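Local coordinates for protein pantothenate synthetase (Francisella tularensis subsp. tularensis, PDB 3N8H) that probably catalyses the ATP-dependent condensation of pantoate with beta-alanine to pantothenate, via a pantoyl-adenylate intermediate, at residues Thr197-Glu200 with Ile201-Ile205; Lys44-Lys47 with Ser48-Val52; Phe214-Leu217 with Glu218-Thr221; Asn255-Lys258 with Glu259-Pro262. One frame throughout, in Å; residues are numbered along the deposited sequence.

Interaction 1: residues Thr197-Glu200 with Ile201-Ile205; sequences TDIE and IANKI
The amide of Asn203 presents one face to Ile199. The carbonyl oxygen of Ile199 sits over that face, 3.4 Å from Asn203 CG and almost straight above it. Ile199 CG2 lies on the same side, 3.8 Å from Asn203 ND2. Asn203 OD1 is hydrogen-bonded to Ser183 OG. These residues belong to helix 196-210, and the contacts follow its i to i+4 spacing. The backbone shows regular alpha-helical bonding. Ala202 N binds Asp198 O at 2.8 Å, and Asn203 N binds Ile199 O at 3.0 Å.

One side of the helix packs on the three-stranded antiparallel sheet, where Asp198, Ile201 and Ala202 touch Ile247. Asp198 OD2 also turns back to accept from Thr195 N, just before the helix. Glu200 and Lys204 lie side by side on the exposed part. Their salt bridge is long, 3.9 Å from OE2 to NZ, so it is probably a loose electrostatic pairing. The lysine chain bends at chi3 (-67°), which folds its end back over the turn before it. That bend brings Lys204 CE to 3.5 Å from Glu200 O.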
ATOM      1  N   THR A 197     -24.035  -4.040 -34.706  1.00 46.11           N
ATOM      2  CA  THR A 197     -24.195  -2.632 -35.060  1.00 42.37           C
ATOM      3  C   THR A 197     -23.280  -1.733 -34.222  1.00 38.70           C
ATOM      4  O   THR A 197     -22.784  -0.733 -34.726  1.00 39.12           O
ATOM      5  CB  THR A 197     -25.670  -2.142 -34.974  1.00 57.43           C
ATOM      6  OG1 THR A 197     -26.185  -2.349 -33.657  1.00 53.29           O
ATOM      7  CG2 THR A 197     -26.545  -2.878 -35.979  1.00 54.47           C
ATOM      8  N   ASP A 198     -23.055  -2.102 -32.957  1.00 37.93           N
ATOM      9  CA  ASP A 198     -22.071  -1.425 -32.104  1.00 38.07           C
ATOM     10  C   ASP A 198     -20.681  -1.462 -32.748  1.00 42.38           C
ATOM     11  O   ASP A 198     -19.963  -0.467 -32.751  1.00 38.64           O
ATOM     12  CB  ASP A 198     -21.970  -2.082 -30.726  1.00 41.34           C
ATOM     13  CG  ASP A 198     -23.231  -1.924 -29.899  1.00 54.84           C
ATOM     14  OD1 ASP A 198     -24.153  -1.220 -30.354  1.00 51.02           O
ATOM     15  OD2 ASP A 198     -23.296  -2.509 -28.789  1.00 56.55           O
ATOM     16  N   ILE A 199     -20.301  -2.640 -33.239  1.00 41.69           N
ATOM     17  CA  ILE A 199     -19.032  -2.830 -33.934  1.00 37.76           C
ATOM     18  C   ILE A 199     -18.877  -1.840 -35.081  1.00 37.75           C
ATOM     19  O   ILE A 199     -17.783  -1.344 -35.334  1.00 42.46           O
ATOM     20  CB  ILE A 199     -18.920  -4.273 -34.507  1.00 52.70           C
ATOM     21  CG1 ILE A 199     -18.815  -5.295 -33.373  1.00 61.43           C
ATOM     22  CG2 ILE A 199     -17.720  -4.389 -35.425  1.00 52.79           C
ATOM     23  CD1 ILE A 199     -17.595  -5.103 -32.494  1.00 67.07           C
ATOM     24  N   GLU A 200     -19.970  -1.560 -35.789  1.00 38.44           N
ATOM     25  CA  GLU A 200     -19.887  -0.702 -36.966  1.00 39.86           C
ATOM     26  C   GLU A 200     -19.780   0.774 -36.554  1.00 41.68           C
ATOM     27  O   GLU A 200     -19.132   1.588 -37.218  1.00 45.55           O
ATOM     28  CB  GLU A 200     -21.078  -0.928 -37.907  1.00 61.56           C
ATOM     29  CG  GLU A 200     -22.429  -0.487 -37.338  1.00 83.28           C
ATOM     30  CD  GLU A 200     -23.427  -0.060 -38.410  1.00102.91           C
ATOM     31  OE1 GLU A 200     -24.623  -0.407 -38.281  1.00104.93           O
ATOM     32  OE2 GLU A 200     -23.016   0.623 -39.379  1.00111.01           O
ATOM     33  N   ILE A 201     -20.413   1.112 -35.445  1.00 35.08           N
ATOM     34  CA  ILE A 201     -20.234   2.434 -34.869  1.00 35.89           C
ATOM     35  C   ILE A 201     -18.780   2.587 -34.428  1.00 41.97           C
ATOM     36  O   ILE A 201     -18.142   3.591 -34.709  1.00 40.40           O
ATOM     37  CB  ILE A 201     -21.155   2.620 -33.684  1.00 32.45           C
ATOM     38  CG1 ILE A 201     -22.612   2.574 -34.177  1.00 42.16           C
ATOM     39  CG2 ILE A 201     -20.834   3.930 -32.956  1.00 36.40           C
ATOM     40  CD1 ILE A 201     -23.610   2.541 -33.032  1.00 45.08           C
ATOM     41  N   ALA A 202     -18.253   1.585 -33.737  1.00 39.18           N
ATOM     42  CA  ALA A 202     -16.876   1.666 -33.280  1.00 35.14           C
ATOM     43  C   ALA A 202     -15.948   1.930 -34.465  1.00 45.29           C
ATOM     44  O   ALA A 202     -15.093   2.815 -34.398  1.00 40.62           O
ATOM     45  CB  ALA A 202     -16.476   0.397 -32.528  1.00 36.76           C
ATOM     46  N   ASN A 203     -16.128   1.183 -35.557  1.00 49.95           N
ATOM     47  CA  ASN A 203     -15.293   1.364 -36.759  1.00 44.70           C
ATOM     48  C   ASN A 203     -15.428   2.757 -37.398  1.00 43.81           C
ATOM     49  O   ASN A 203     -14.434   3.343 -37.834  1.00 45.46           O
ATOM     50  CB  ASN A 203     -15.559   0.266 -37.800  1.00 43.02           C
ATOM     51  CG  ASN A 203     -15.070  -1.122 -37.350  1.00 51.90           C
ATOM     52  OD1 ASN A 203     -14.102  -1.256 -36.582  1.00 51.44           O
ATOM     53  ND2 ASN A 203     -15.738  -2.160 -37.846  1.00 52.83           N
ATOM     54  N   LYS A 204     -16.648   3.282 -37.456  1.00 40.75           N
ATOM     55  CA  LYS A 204     -16.873   4.650 -37.917  1.00 44.17           C
ATOM     56  C   LYS A 204     -16.125   5.692 -37.075  1.00 39.26           C
ATOM     57  O   LYS A 204     -15.579   6.645 -37.611  1.00 47.69           O
ATOM     58  CB  LYS A 204     -18.367   4.993 -37.957  1.00 51.52           C
ATOM     59  CG  LYS A 204     -19.119   4.376 -39.126  1.00 67.78           C
ATOM     60  CD  LYS A 204     -20.601   4.759 -39.123  1.00 75.88           C
ATOM     61  CE  LYS A 204     -21.335   4.151 -37.931  1.00 75.54           C
ATOM     62  NZ  LYS A 204     -22.809   4.282 -38.049  1.00 73.44           N
ATOM     63  N   ILE A 205     -16.135   5.523 -35.763  0.70 30.97           N
ATOM     64  CA  ILE A 205     -15.380   6.408 -34.891  0.70 36.28           C
ATOM     65  C   ILE A 205     -13.904   6.445 -35.328  0.70 38.45           C
ATOM     66  O   ILE A 205     -13.294   7.518 -35.408  0.70 35.02           O
ATOM     67  CB  ILE A 205     -15.464   5.959 -33.408  0.70 40.27           C
ATOM     68  CG1 ILE A 205     -16.873   6.176 -32.843  0.70 42.47           C
ATOM     69  CG2 ILE A 205     -14.413   6.690 -32.546  0.70 33.56           C
ATOM     70  CD1 ILE A 205     -17.042   5.646 -31.418  0.70 30.62           C
TER

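Interaction 2: residues Lys44-Lys47 with Ser48-Val52; sequences KKAK and SENDV
Ser48 answers to two carbonyls of the turn before it. Its N bonds to Lys44 O in ordinary helical fashion. Its OG donates to Lys45 O at 2.7 Å, because chi1 of 74° turns the hydroxyl back over the helix. The same OG accepts from a water at 2.6 Å. That water also accepts a hydrogen bond from Lys45 NZ, so it bridges lysine and serine.

Glu49 comes next. Its OE2 forms a salt bridge with Lys45 NZ at 3.3 Å, while OE1 is held by the hydroxyl of Tyr148. Lys45 reaches the carboxylate through a bend at chi2 (68°). The backbone N of Glu49 bonds to Ala46 O at 3.1 Å from above the carbonyl plane.

Asn50 supplies the second donor to Ala46 O. Its ND2 lies in the carbonyl plane, on a lone pair, at 2.9 Å and nearly straight (172°). Asn146 and Tyr148 also bind this amide, which ties the helix end to strand 146-150. Val52 then starts the next strand, bonded to Lys25 and Gly27. This is the helix-to-strand junction of a beta-alpha-beta crossover, strand 26-31, helix 37-49, strand 52-57, in the Rossmann-like nucleotide-binding domain.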
ATOM      1  N   LYS A  44       3.484 -12.999 -25.392  1.00 33.87           N
ATOM      2  CA  LYS A  44       4.567 -13.327 -26.311  1.00 36.64           C
ATOM      3  C   LYS A  44       5.843 -12.555 -25.984  1.00 35.49           C
ATOM      4  O   LYS A  44       6.942 -13.099 -26.023  1.00 38.72           O
ATOM      5  CB  LYS A  44       4.129 -13.077 -27.748  1.00 45.29           C
ATOM      6  CG  LYS A  44       3.211 -14.151 -28.287  1.00 44.56           C
ATOM      7  CD  LYS A  44       2.798 -13.863 -29.711  1.00 43.72           C
ATOM      8  CE  LYS A  44       2.183 -15.105 -30.345  1.00 49.87           C
ATOM      9  NZ  LYS A  44       1.495 -14.735 -31.617  1.00 55.86           N
ATOM     10  N   LYS A  45       5.690 -11.284 -25.643  1.00 34.90           N
ATOM     11  CA  LYS A  45       6.832 -10.501 -25.234  1.00 35.69           C
ATOM     12  C   LYS A  45       7.486 -11.084 -23.973  1.00 39.11           C
ATOM     13  O   LYS A  45       8.706 -11.292 -23.932  1.00 42.86           O
ATOM     14  CB  LYS A  45       6.417  -9.050 -25.007  1.00 39.32           C
ATOM     15  CG  LYS A  45       7.583  -8.112 -24.759  1.00 40.96           C
ATOM     16  CD  LYS A  45       8.441  -7.932 -26.010  1.00 52.46           C
ATOM     17  CE  LYS A  45       9.655  -7.046 -25.716  1.00 62.26           C
ATOM     18  NZ  LYS A  45      10.761  -7.218 -26.710  1.00 66.06           N
ATOM     19  N   ALA A  46       6.681 -11.327 -22.937  1.00 30.21           N
ATOM     20  CA  ALA A  46       7.160 -11.983 -21.731  1.00 31.82           C
ATOM     21  C   ALA A  46       7.873 -13.310 -22.048  1.00 39.10           C
ATOM     22  O   ALA A  46       8.954 -13.596 -21.501  1.00 40.56           O
ATOM     23  CB  ALA A  46       6.024 -12.193 -20.735  1.00 28.91           C
ATOM     24  N   LYS A  47       7.311 -14.103 -22.957  1.00 33.64           N
ATOM     25  CA  LYS A  47       7.910 -15.415 -23.251  1.00 43.50           C
ATOM     26  C   LYS A  47       9.273 -15.273 -23.919  1.00 53.81           C
ATOM     27  O   LYS A  47      10.184 -16.058 -23.654  1.00 52.97           O
ATOM     28  CB  LYS A  47       6.991 -16.296 -24.111  1.00 42.87           C
ATOM     29  CG  LYS A  47       5.848 -16.960 -23.355  1.00 47.85           C
ATOM     30  CD  LYS A  47       6.312 -18.173 -22.523  1.00 50.11           C
ATOM     31  CE  LYS A  47       6.714 -19.357 -23.399  1.00 54.38           C
ATOM     32  NZ  LYS A  47       7.040 -20.558 -22.557  1.00 51.87           N
ATOM     33  N   SER A  48       9.415 -14.262 -24.775  1.00 44.76           N
ATOM     34  CA  SER A  48      10.671 -14.052 -25.484  1.00 46.19           C
ATOM     35  C   SER A  48      11.763 -13.504 -24.561  1.00 49.99           C
ATOM     36  O   SER A  48      12.920 -13.413 -24.972  1.00 51.21           O
ATOM     37  CB  SER A  48      10.471 -13.064 -26.619  1.00 44.58           C
ATOM     38  OG  SER A  48      10.342 -11.755 -26.090  1.00 46.68           O
ATOM     39  N   GLU A  49      11.391 -13.144 -23.329  1.00 45.61           N
ATOM     40  CA  GLU A  49      12.267 -12.406 -22.421  1.00 50.39           C
ATOM     41  C   GLU A  49      12.496 -13.075 -21.054  1.00 54.15           C
ATOM     42  O   GLU A  49      13.251 -12.558 -20.225  1.00 52.36           O
ATOM     43  CB  GLU A  49      11.716 -10.979 -22.197  1.00 45.13           C
ATOM     44  CG  GLU A  49      12.142  -9.990 -23.258  1.00 51.86           C
ATOM     45  CD  GLU A  49      11.746  -8.564 -22.928  1.00 54.89           C
ATOM     46  OE1 GLU A  49      11.120  -8.345 -21.873  1.00 47.42           O
ATOM     47  OE2 GLU A  49      12.050  -7.659 -23.732  1.00 68.36           O
ATOM     48  N   ASN A  50      11.845 -14.207 -20.811  1.00 51.33           N
ATOM     49  CA  ASN A  50      11.890 -14.832 -19.487  1.00 45.46           C
ATOM     50  C   ASN A  50      11.898 -16.359 -19.558  1.00 49.96           C
ATOM     51  O   ASN A  50      11.517 -16.937 -20.571  1.00 51.83           O
ATOM     52  CB  ASN A  50      10.702 -14.373 -18.637  1.00 34.54           C
ATOM     53  CG  ASN A  50      10.702 -12.864 -18.378  1.00 41.50           C
ATOM     54  OD1 ASN A  50      11.256 -12.376 -17.375  1.00 32.77           O
ATOM     55  ND2 ASN A  50      10.052 -12.125 -19.257  1.00 38.12           N
ATOM     56  N   ASP A  51      12.323 -17.002 -18.472  1.00 49.62           N
ATOM     57  CA  ASP A  51      12.353 -18.463 -18.393  1.00 47.88           C
ATOM     58  C   ASP A  51      11.009 -18.971 -17.884  1.00 51.23           C
ATOM     59  O   ASP A  51      10.563 -20.070 -18.234  1.00 47.71           O
ATOM     60  CB  ASP A  51      13.453 -18.934 -17.441  1.00 48.15           C
ATOM     61  CG  ASP A  51      14.824 -18.422 -17.829  1.00 52.50           C
ATOM     62  OD1 ASP A  51      15.338 -18.856 -18.875  1.00 59.77           O
ATOM     63  OD2 ASP A  51      15.392 -17.589 -17.086  1.00 59.45           O
ATOM     64  N   VAL A  52      10.371 -18.156 -17.051  1.00 51.16           N
ATOM     65  CA  VAL A  52       9.082 -18.501 -16.473  1.00 45.95           C
ATOM     66  C   VAL A  52       8.112 -17.352 -16.694  1.00 48.53           C
ATOM     67  O   VAL A  52       8.409 -16.197 -16.374  1.00 39.85           O
ATOM     68  CB  VAL A  52       9.198 -18.780 -14.974  1.00 46.20           C
ATOM     69  CG1 VAL A  52       7.868 -19.255 -14.404  1.00 35.10           C
ATOM     70  CG2 VAL A  52      10.303 -19.791 -14.711  1.00 49.40           C
TER
HETATM   71  O   HOH W   1      11.670  -9.716 -27.113  1.00 69.66           O

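Interaction 3: residues Phe214-Leu217 with Glu218-Thr221; sequences FSNL and EELT
Asn216 and Glu219 meet at the start of helix 217-225. Asn216 OD1 accepts from Glu219 N at 3.2 Å, with an N-H to oxygen angle of 165°. The donor stands well above the plane of the amide, not on a lone pair. With CG anti to the backbone N (chi1 -175°), the asparagine side chain reaches forward over the first turn. The Glu219 side chain crosses it at about a right angle, and Asn216 ND2 comes within 3.2 Å of Glu219 CG. At the next residue, Leu217 O takes two bonds from Thr221. The backbone N approaches at 2.8 Å and OG1 at 2.7 Å, from opposite faces of the carbonyl plane. The hydroxyl thus doubles the grip on a carbonyl that a helix would bond anyway.

Asn216 is the N-cap residue of the helix. Its side chain satisfies an amide that has no preceding turn to bond to. Its own carbonyl opens the regular series by accepting from Leu220 N at 3.2 Å.

Farther out, the Phe214 ring crosses the Leu220 side chain obliquely, though Leu220 is modelled in two conformers and the detail is doubtful. Phe214 N is bound by Asp212 OD2. Its ring rests on Leu209 of helix 196-210. Leu217, Leu220 and Thr221 all touch Ile234 of strand 230-237.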
ATOM      1  N   PHE A 214      -6.984  16.857 -35.129  1.00 44.91           N
ATOM      2  CA  PHE A 214      -7.161  17.122 -33.706  1.00 40.92           C
ATOM      3  C   PHE A 214      -6.945  18.608 -33.388  1.00 43.00           C
ATOM      4  O   PHE A 214      -6.679  18.976 -32.252  1.00 39.24           O
ATOM      5  CB  PHE A 214      -6.203  16.258 -32.888  1.00 35.44           C
ATOM      6  CG  PHE A 214      -6.350  14.781 -33.165  1.00 44.84           C
ATOM      7  CD1 PHE A 214      -7.419  14.070 -32.640  1.00 35.29           C
ATOM      8  CD2 PHE A 214      -5.455  14.122 -33.994  1.00 43.98           C
ATOM      9  CE1 PHE A 214      -7.580  12.721 -32.905  1.00 39.09           C
ATOM     10  CE2 PHE A 214      -5.612  12.762 -34.267  1.00 48.00           C
ATOM     11  CZ  PHE A 214      -6.682  12.067 -33.724  1.00 42.66           C
ATOM     12  N   SER A 215      -7.050  19.456 -34.398  1.00 39.20           N
ATOM     13  CA  SER A 215      -6.871  20.891 -34.161  1.00 47.14           C
ATOM     14  C   SER A 215      -8.126  21.484 -33.529  1.00 49.83           C
ATOM     15  O   SER A 215      -8.117  22.603 -33.015  1.00 53.55           O
ATOM     16  CB  SER A 215      -6.580  21.611 -35.473  1.00 41.12           C
ATOM     17  OG  SER A 215      -7.669  21.474 -36.367  1.00 44.23           O
ATOM     18  N   ASN A 216      -9.221  20.734 -33.603  1.00 41.82           N
ATOM     19  CA  ASN A 216     -10.490  21.200 -33.068  1.00 47.07           C
ATOM     20  C   ASN A 216     -11.263  20.040 -32.439  1.00 43.82           C
ATOM     21  O   ASN A 216     -12.026  19.351 -33.117  1.00 41.55           O
ATOM     22  CB  ASN A 216     -11.321  21.877 -34.154  1.00 41.07           C
ATOM     23  CG  ASN A 216     -12.599  22.483 -33.611  1.00 50.56           C
ATOM     24  OD1 ASN A 216     -12.977  22.243 -32.472  1.00 57.80           O
ATOM     25  ND2 ASN A 216     -13.262  23.283 -34.425  1.00 64.93           N
ATOM     26  N   LEU A 217     -11.067  19.840 -31.137  1.00 40.08           N
ATOM     27  CA  LEU A 217     -11.688  18.711 -30.450  1.00 38.35           C
ATOM     28  C   LEU A 217     -13.204  18.855 -30.331  1.00 43.84           C
ATOM     29  O   LEU A 217     -13.925  17.869 -30.255  1.00 42.97           O
ATOM     30  CB  LEU A 217     -11.046  18.509 -29.096  1.00 33.95           C
ATOM     31  CG  LEU A 217      -9.520  18.352 -29.157  1.00 30.88           C
ATOM     32  CD1 LEU A 217      -8.950  18.210 -27.758  1.00 37.81           C
ATOM     33  CD2 LEU A 217      -9.121  17.163 -30.034  1.00 35.76           C
ATOM     34  N   GLU A 218     -13.681  20.090 -30.363  1.00 45.56           N
ATOM     35  CA  GLU A 218     -15.110  20.372 -30.335  1.00 50.77           C
ATOM     36  C   GLU A 218     -15.842  19.775 -31.533  1.00 42.06           C
ATOM     37  O   GLU A 218     -16.853  19.091 -31.388  1.00 43.87           O
ATOM     38  CB  GLU A 218     -15.314  21.886 -30.311  1.00 58.02           C
ATOM     39  CG  GLU A 218     -16.326  22.373 -29.294  1.00 74.85           C
ATOM     40  CD  GLU A 218     -17.659  22.710 -29.925  1.00 84.04           C
ATOM     41  OE1 GLU A 218     -18.131  23.860 -29.756  1.00 74.56           O
ATOM     42  OE2 GLU A 218     -18.225  21.826 -30.606  1.00 93.05           O
ATOM     43  N   GLU A 219     -15.352  20.063 -32.729  1.00 37.11           N
ATOM     44  CA  GLU A 219     -15.960  19.524 -33.946  1.00 35.90           C
ATOM     45  C   GLU A 219     -15.741  18.009 -34.013  1.00 40.26           C
ATOM     46  O   GLU A 219     -16.581  17.280 -34.539  1.00 40.77           O
ATOM     47  CB  GLU A 219     -15.363  20.178 -35.189  1.00 57.96           C
ATOM     48  CG  GLU A 219     -15.836  21.598 -35.424  1.00 87.97           C
ATOM     49  CD  GLU A 219     -15.196  22.220 -36.655  1.00108.06           C
ATOM     50  OE1 GLU A 219     -14.316  21.562 -37.257  1.00111.88           O
ATOM     51  OE2 GLU A 219     -15.571  23.363 -37.015  1.00113.77           O
ATOM     52  N   LEU A 220     -14.616  17.541 -33.463  0.91 34.20           N
ATOM     53  CA  LEU A 220     -14.304  16.116 -33.496  0.91 38.41           C
ATOM     54  C   LEU A 220     -15.260  15.379 -32.562  0.91 38.28           C
ATOM     55  O   LEU A 220     -15.690  14.264 -32.846  0.91 38.35           O
ATOM     56  CB  LEU A 220     -12.834  15.867 -33.109  0.91 37.11           C
ATOM     57  CG  LEU A 220     -12.350  14.419 -32.946  0.91 35.96           C
ATOM     58  CD1 LEU A 220     -12.764  13.582 -34.160  0.91 33.86           C
ATOM     59  CD2 LEU A 220     -10.827  14.360 -32.752  0.91 33.56           C
ATOM     60  N   THR A 221     -15.587  16.019 -31.447  1.00 38.64           N
ATOM     61  CA  THR A 221     -16.500  15.439 -30.481  1.00 39.34           C
ATOM     62  C   THR A 221     -17.872  15.289 -31.161  1.00 38.73           C
ATOM     63  O   THR A 221     -18.511  14.246 -31.074  1.00 38.91           O
ATOM     64  CB  THR A 221     -16.580  16.290 -29.182  1.00 41.09           C
ATOM     65  OG1 THR A 221     -15.310  16.257 -28.514  1.00 39.34           O
ATOM     66  CG2 THR A 221     -17.616  15.734 -28.225  1.00 39.49           C
TER

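Interaction 4: residues Asn255-Lys258 with Glu259-Pro262; sequences NFLK and ETGP
Phe256 lays its ring against Pro262. Pro262 CD sits over the middle of one face, 3.9 Å from the centroid and 8° off the normal, a CH-pi contact. Pro262 CB touches nearer the rim, 3.7 Å from Phe256 CD2. Phe256 has CG between its backbone N and carbonyl carbon (chi1 39°), which turns the ring over the returning chain. Gly261 CA is also near, 3.6 Å from Phe256 CD1. Beyond the segments, the ring also touches Ile241 and Leu243 of the neighbouring strand.

Leu257 contributes its carbonyl oxygen, which accepts two backbone bonds. Gly261 N approaches at 2.9 Å, nearly in line with the C=O bond. Thr260 N is farther, at 3.3 Å, and stands above the carbonyl plane.

Lys258 begins the reversal. Its backbone bonds to Asn239, just before strand 240-247. Gly261 ends the turn with a positive phi of 73°, and Pro262 then packs on Tyr206 and Leu209 of helix 196-210. The bond from Thr260 N makes a beta turn, and the one from Gly261 N an alpha turn that encloses it. Together they form about one helical turn at the C-terminal end of strand 250-257, an outer strand of the antiparallel sheet within this chain.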
ATOM      1  N   ASN A 255      -5.555   5.827 -26.285  1.00 32.04           N
ATOM      2  CA  ASN A 255      -4.668   6.966 -26.375  1.00 32.14           C
ATOM      3  C   ASN A 255      -3.640   6.660 -27.463  1.00 36.40           C
ATOM      4  O   ASN A 255      -3.318   5.494 -27.713  1.00 33.15           O
ATOM      5  CB  ASN A 255      -4.004   7.245 -25.024  1.00 29.91           C
ATOM      6  CG  ASN A 255      -2.888   6.319 -24.757  1.00 37.86           C
ATOM      7  OD1 ASN A 255      -1.740   6.566 -25.173  1.00 40.56           O
ATOM      8  ND2 ASN A 255      -3.209   5.195 -24.134  1.00 31.95           N
ATOM      9  N   PHE A 256      -3.172   7.693 -28.143  1.00 30.93           N
ATOM     10  CA  PHE A 256      -2.162   7.550 -29.199  1.00 31.33           C
ATOM     11  C   PHE A 256      -1.459   8.893 -29.382  1.00 39.93           C
ATOM     12  O   PHE A 256      -1.975   9.927 -28.946  1.00 37.78           O
ATOM     13  CB  PHE A 256      -2.823   7.099 -30.525  1.00 33.67           C
ATOM     14  CG  PHE A 256      -4.171   7.752 -30.791  1.00 36.98           C
ATOM     15  CD1 PHE A 256      -4.246   9.069 -31.213  1.00 38.16           C
ATOM     16  CD2 PHE A 256      -5.359   7.048 -30.600  1.00 34.41           C
ATOM     17  CE1 PHE A 256      -5.484   9.680 -31.463  1.00 36.98           C
ATOM     18  CE2 PHE A 256      -6.604   7.655 -30.832  1.00 34.10           C
ATOM     19  CZ  PHE A 256      -6.655   8.985 -31.267  1.00 30.87           C
ATOM     20  N   LEU A 257      -0.284   8.880 -30.011  1.00 45.82           N
ATOM     21  CA  LEU A 257       0.419  10.115 -30.369  1.00 44.31           C
ATOM     22  C   LEU A 257      -0.436  10.947 -31.318  1.00 44.28           C
ATOM     23  O   LEU A 257      -1.055  10.405 -32.219  1.00 39.58           O
ATOM     24  CB  LEU A 257       1.743   9.787 -31.047  1.00 52.88           C
ATOM     25  CG  LEU A 257       2.806   9.115 -30.180  1.00 58.89           C
ATOM     26  CD1 LEU A 257       3.963   8.628 -31.036  1.00 59.30           C
ATOM     27  CD2 LEU A 257       3.301  10.093 -29.129  1.00 60.72           C
ATOM     28  N   LYS A 258      -0.479  12.264 -31.104  1.00 46.70           N
ATOM     29  CA  LYS A 258      -1.268  13.162 -31.951  1.00 44.17           C
ATOM     30  C   LYS A 258      -0.785  13.145 -33.396  1.00 45.45           C
ATOM     31  O   LYS A 258      -1.586  13.170 -34.324  1.00 42.62           O
ATOM     32  CB  LYS A 258      -1.257  14.588 -31.374  1.00 46.30           C
ATOM     33  CG  LYS A 258      -2.028  15.636 -32.195  1.00 56.28           C
ATOM     34  CD  LYS A 258      -1.149  16.275 -33.271  1.00 69.59           C
ATOM     35  CE  LYS A 258      -1.806  17.495 -33.914  1.00 75.56           C
ATOM     36  NZ  LYS A 258      -1.996  18.616 -32.945  1.00 77.51           N
ATOM     37  N   GLU A 259       0.534  13.092 -33.575  1.00 59.99           N
ATOM     38  CA  GLU A 259       1.152  13.089 -34.900  1.00 70.75           C
ATOM     39  C   GLU A 259       0.779  11.857 -35.731  1.00 67.10           C
ATOM     40  O   GLU A 259       0.685  11.927 -36.966  1.00 58.03           O
ATOM     41  CB  GLU A 259       2.680  13.184 -34.764  1.00 86.23           C
ATOM     42  CG  GLU A 259       3.476  12.616 -35.946  1.00104.21           C
ATOM     43  CD  GLU A 259       3.493  13.531 -37.172  1.00119.77           C
ATOM     44  OE1 GLU A 259       3.087  14.710 -37.057  1.00123.84           O
ATOM     45  OE2 GLU A 259       3.924  13.067 -38.254  1.00123.88           O
ATOM     46  N   THR A 260       0.573  10.722 -35.063  0.68 60.58           N
ATOM     47  CA  THR A 260       0.304   9.466 -35.770  0.68 58.83           C
ATOM     48  C   THR A 260      -1.177   9.090 -35.839  0.68 54.63           C
ATOM     49  O   THR A 260      -1.631   8.510 -36.826  0.68 52.52           O
ATOM     50  CB  THR A 260       1.081   8.280 -35.155  0.68 59.04           C
ATOM     51  OG1 THR A 260       0.577   7.991 -33.844  0.68 54.43           O
ATOM     52  CG2 THR A 260       2.564   8.603 -35.072  0.68 63.10           C
ATOM     53  N   GLY A 261      -1.933   9.409 -34.795  1.00 54.17           N
ATOM     54  CA  GLY A 261      -3.306   8.938 -34.723  1.00 49.48           C
ATOM     55  C   GLY A 261      -3.288   7.443 -34.407  1.00 43.69           C
ATOM     56  O   GLY A 261      -2.226   6.891 -34.063  1.00 41.09           O
ATOM     57  N   PRO A 262      -4.455   6.776 -34.489  1.00 37.13           N
ATOM     58  CA  PRO A 262      -4.492   5.350 -34.139  1.00 39.38           C
ATOM     59  C   PRO A 262      -4.091   4.492 -35.336  1.00 45.72           C
ATOM     60  O   PRO A 262      -4.913   3.787 -35.914  1.00 48.97           O
ATOM     61  CB  PRO A 262      -5.964   5.120 -33.742  1.00 32.22           C
ATOM     62  CG  PRO A 262      -6.723   6.116 -34.555  1.00 33.73           C
ATOM     63  CD  PRO A 262      -5.806   7.323 -34.742  1.00 38.87           C
TER

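Along the chain the order is interaction 2, then 1, 3 and 4. Interaction 2 belongs to the Rossmann-like part with the six-stranded parallel sheet. The other three lie on or against the antiparallel sheet of strands 230-237, 240-247 and 250-257. Interaction 1 lies on helix 196-210 and interaction 3 at the start of the next, 217-225, with centres about 19 Å apart. Interactions 3 and 4 touch: Phe214 CZ is 3.5 Å from Phe256 CE1, so a loop packs on the outer strand. Interaction 2 stands apart, its centre about 41 Å from that of interaction 3. The bound AMP, in a pocket of residues between 30 and 187, is about 10, 11 and 13 Å from the side chains of Lys45, Pro262 and Ala202.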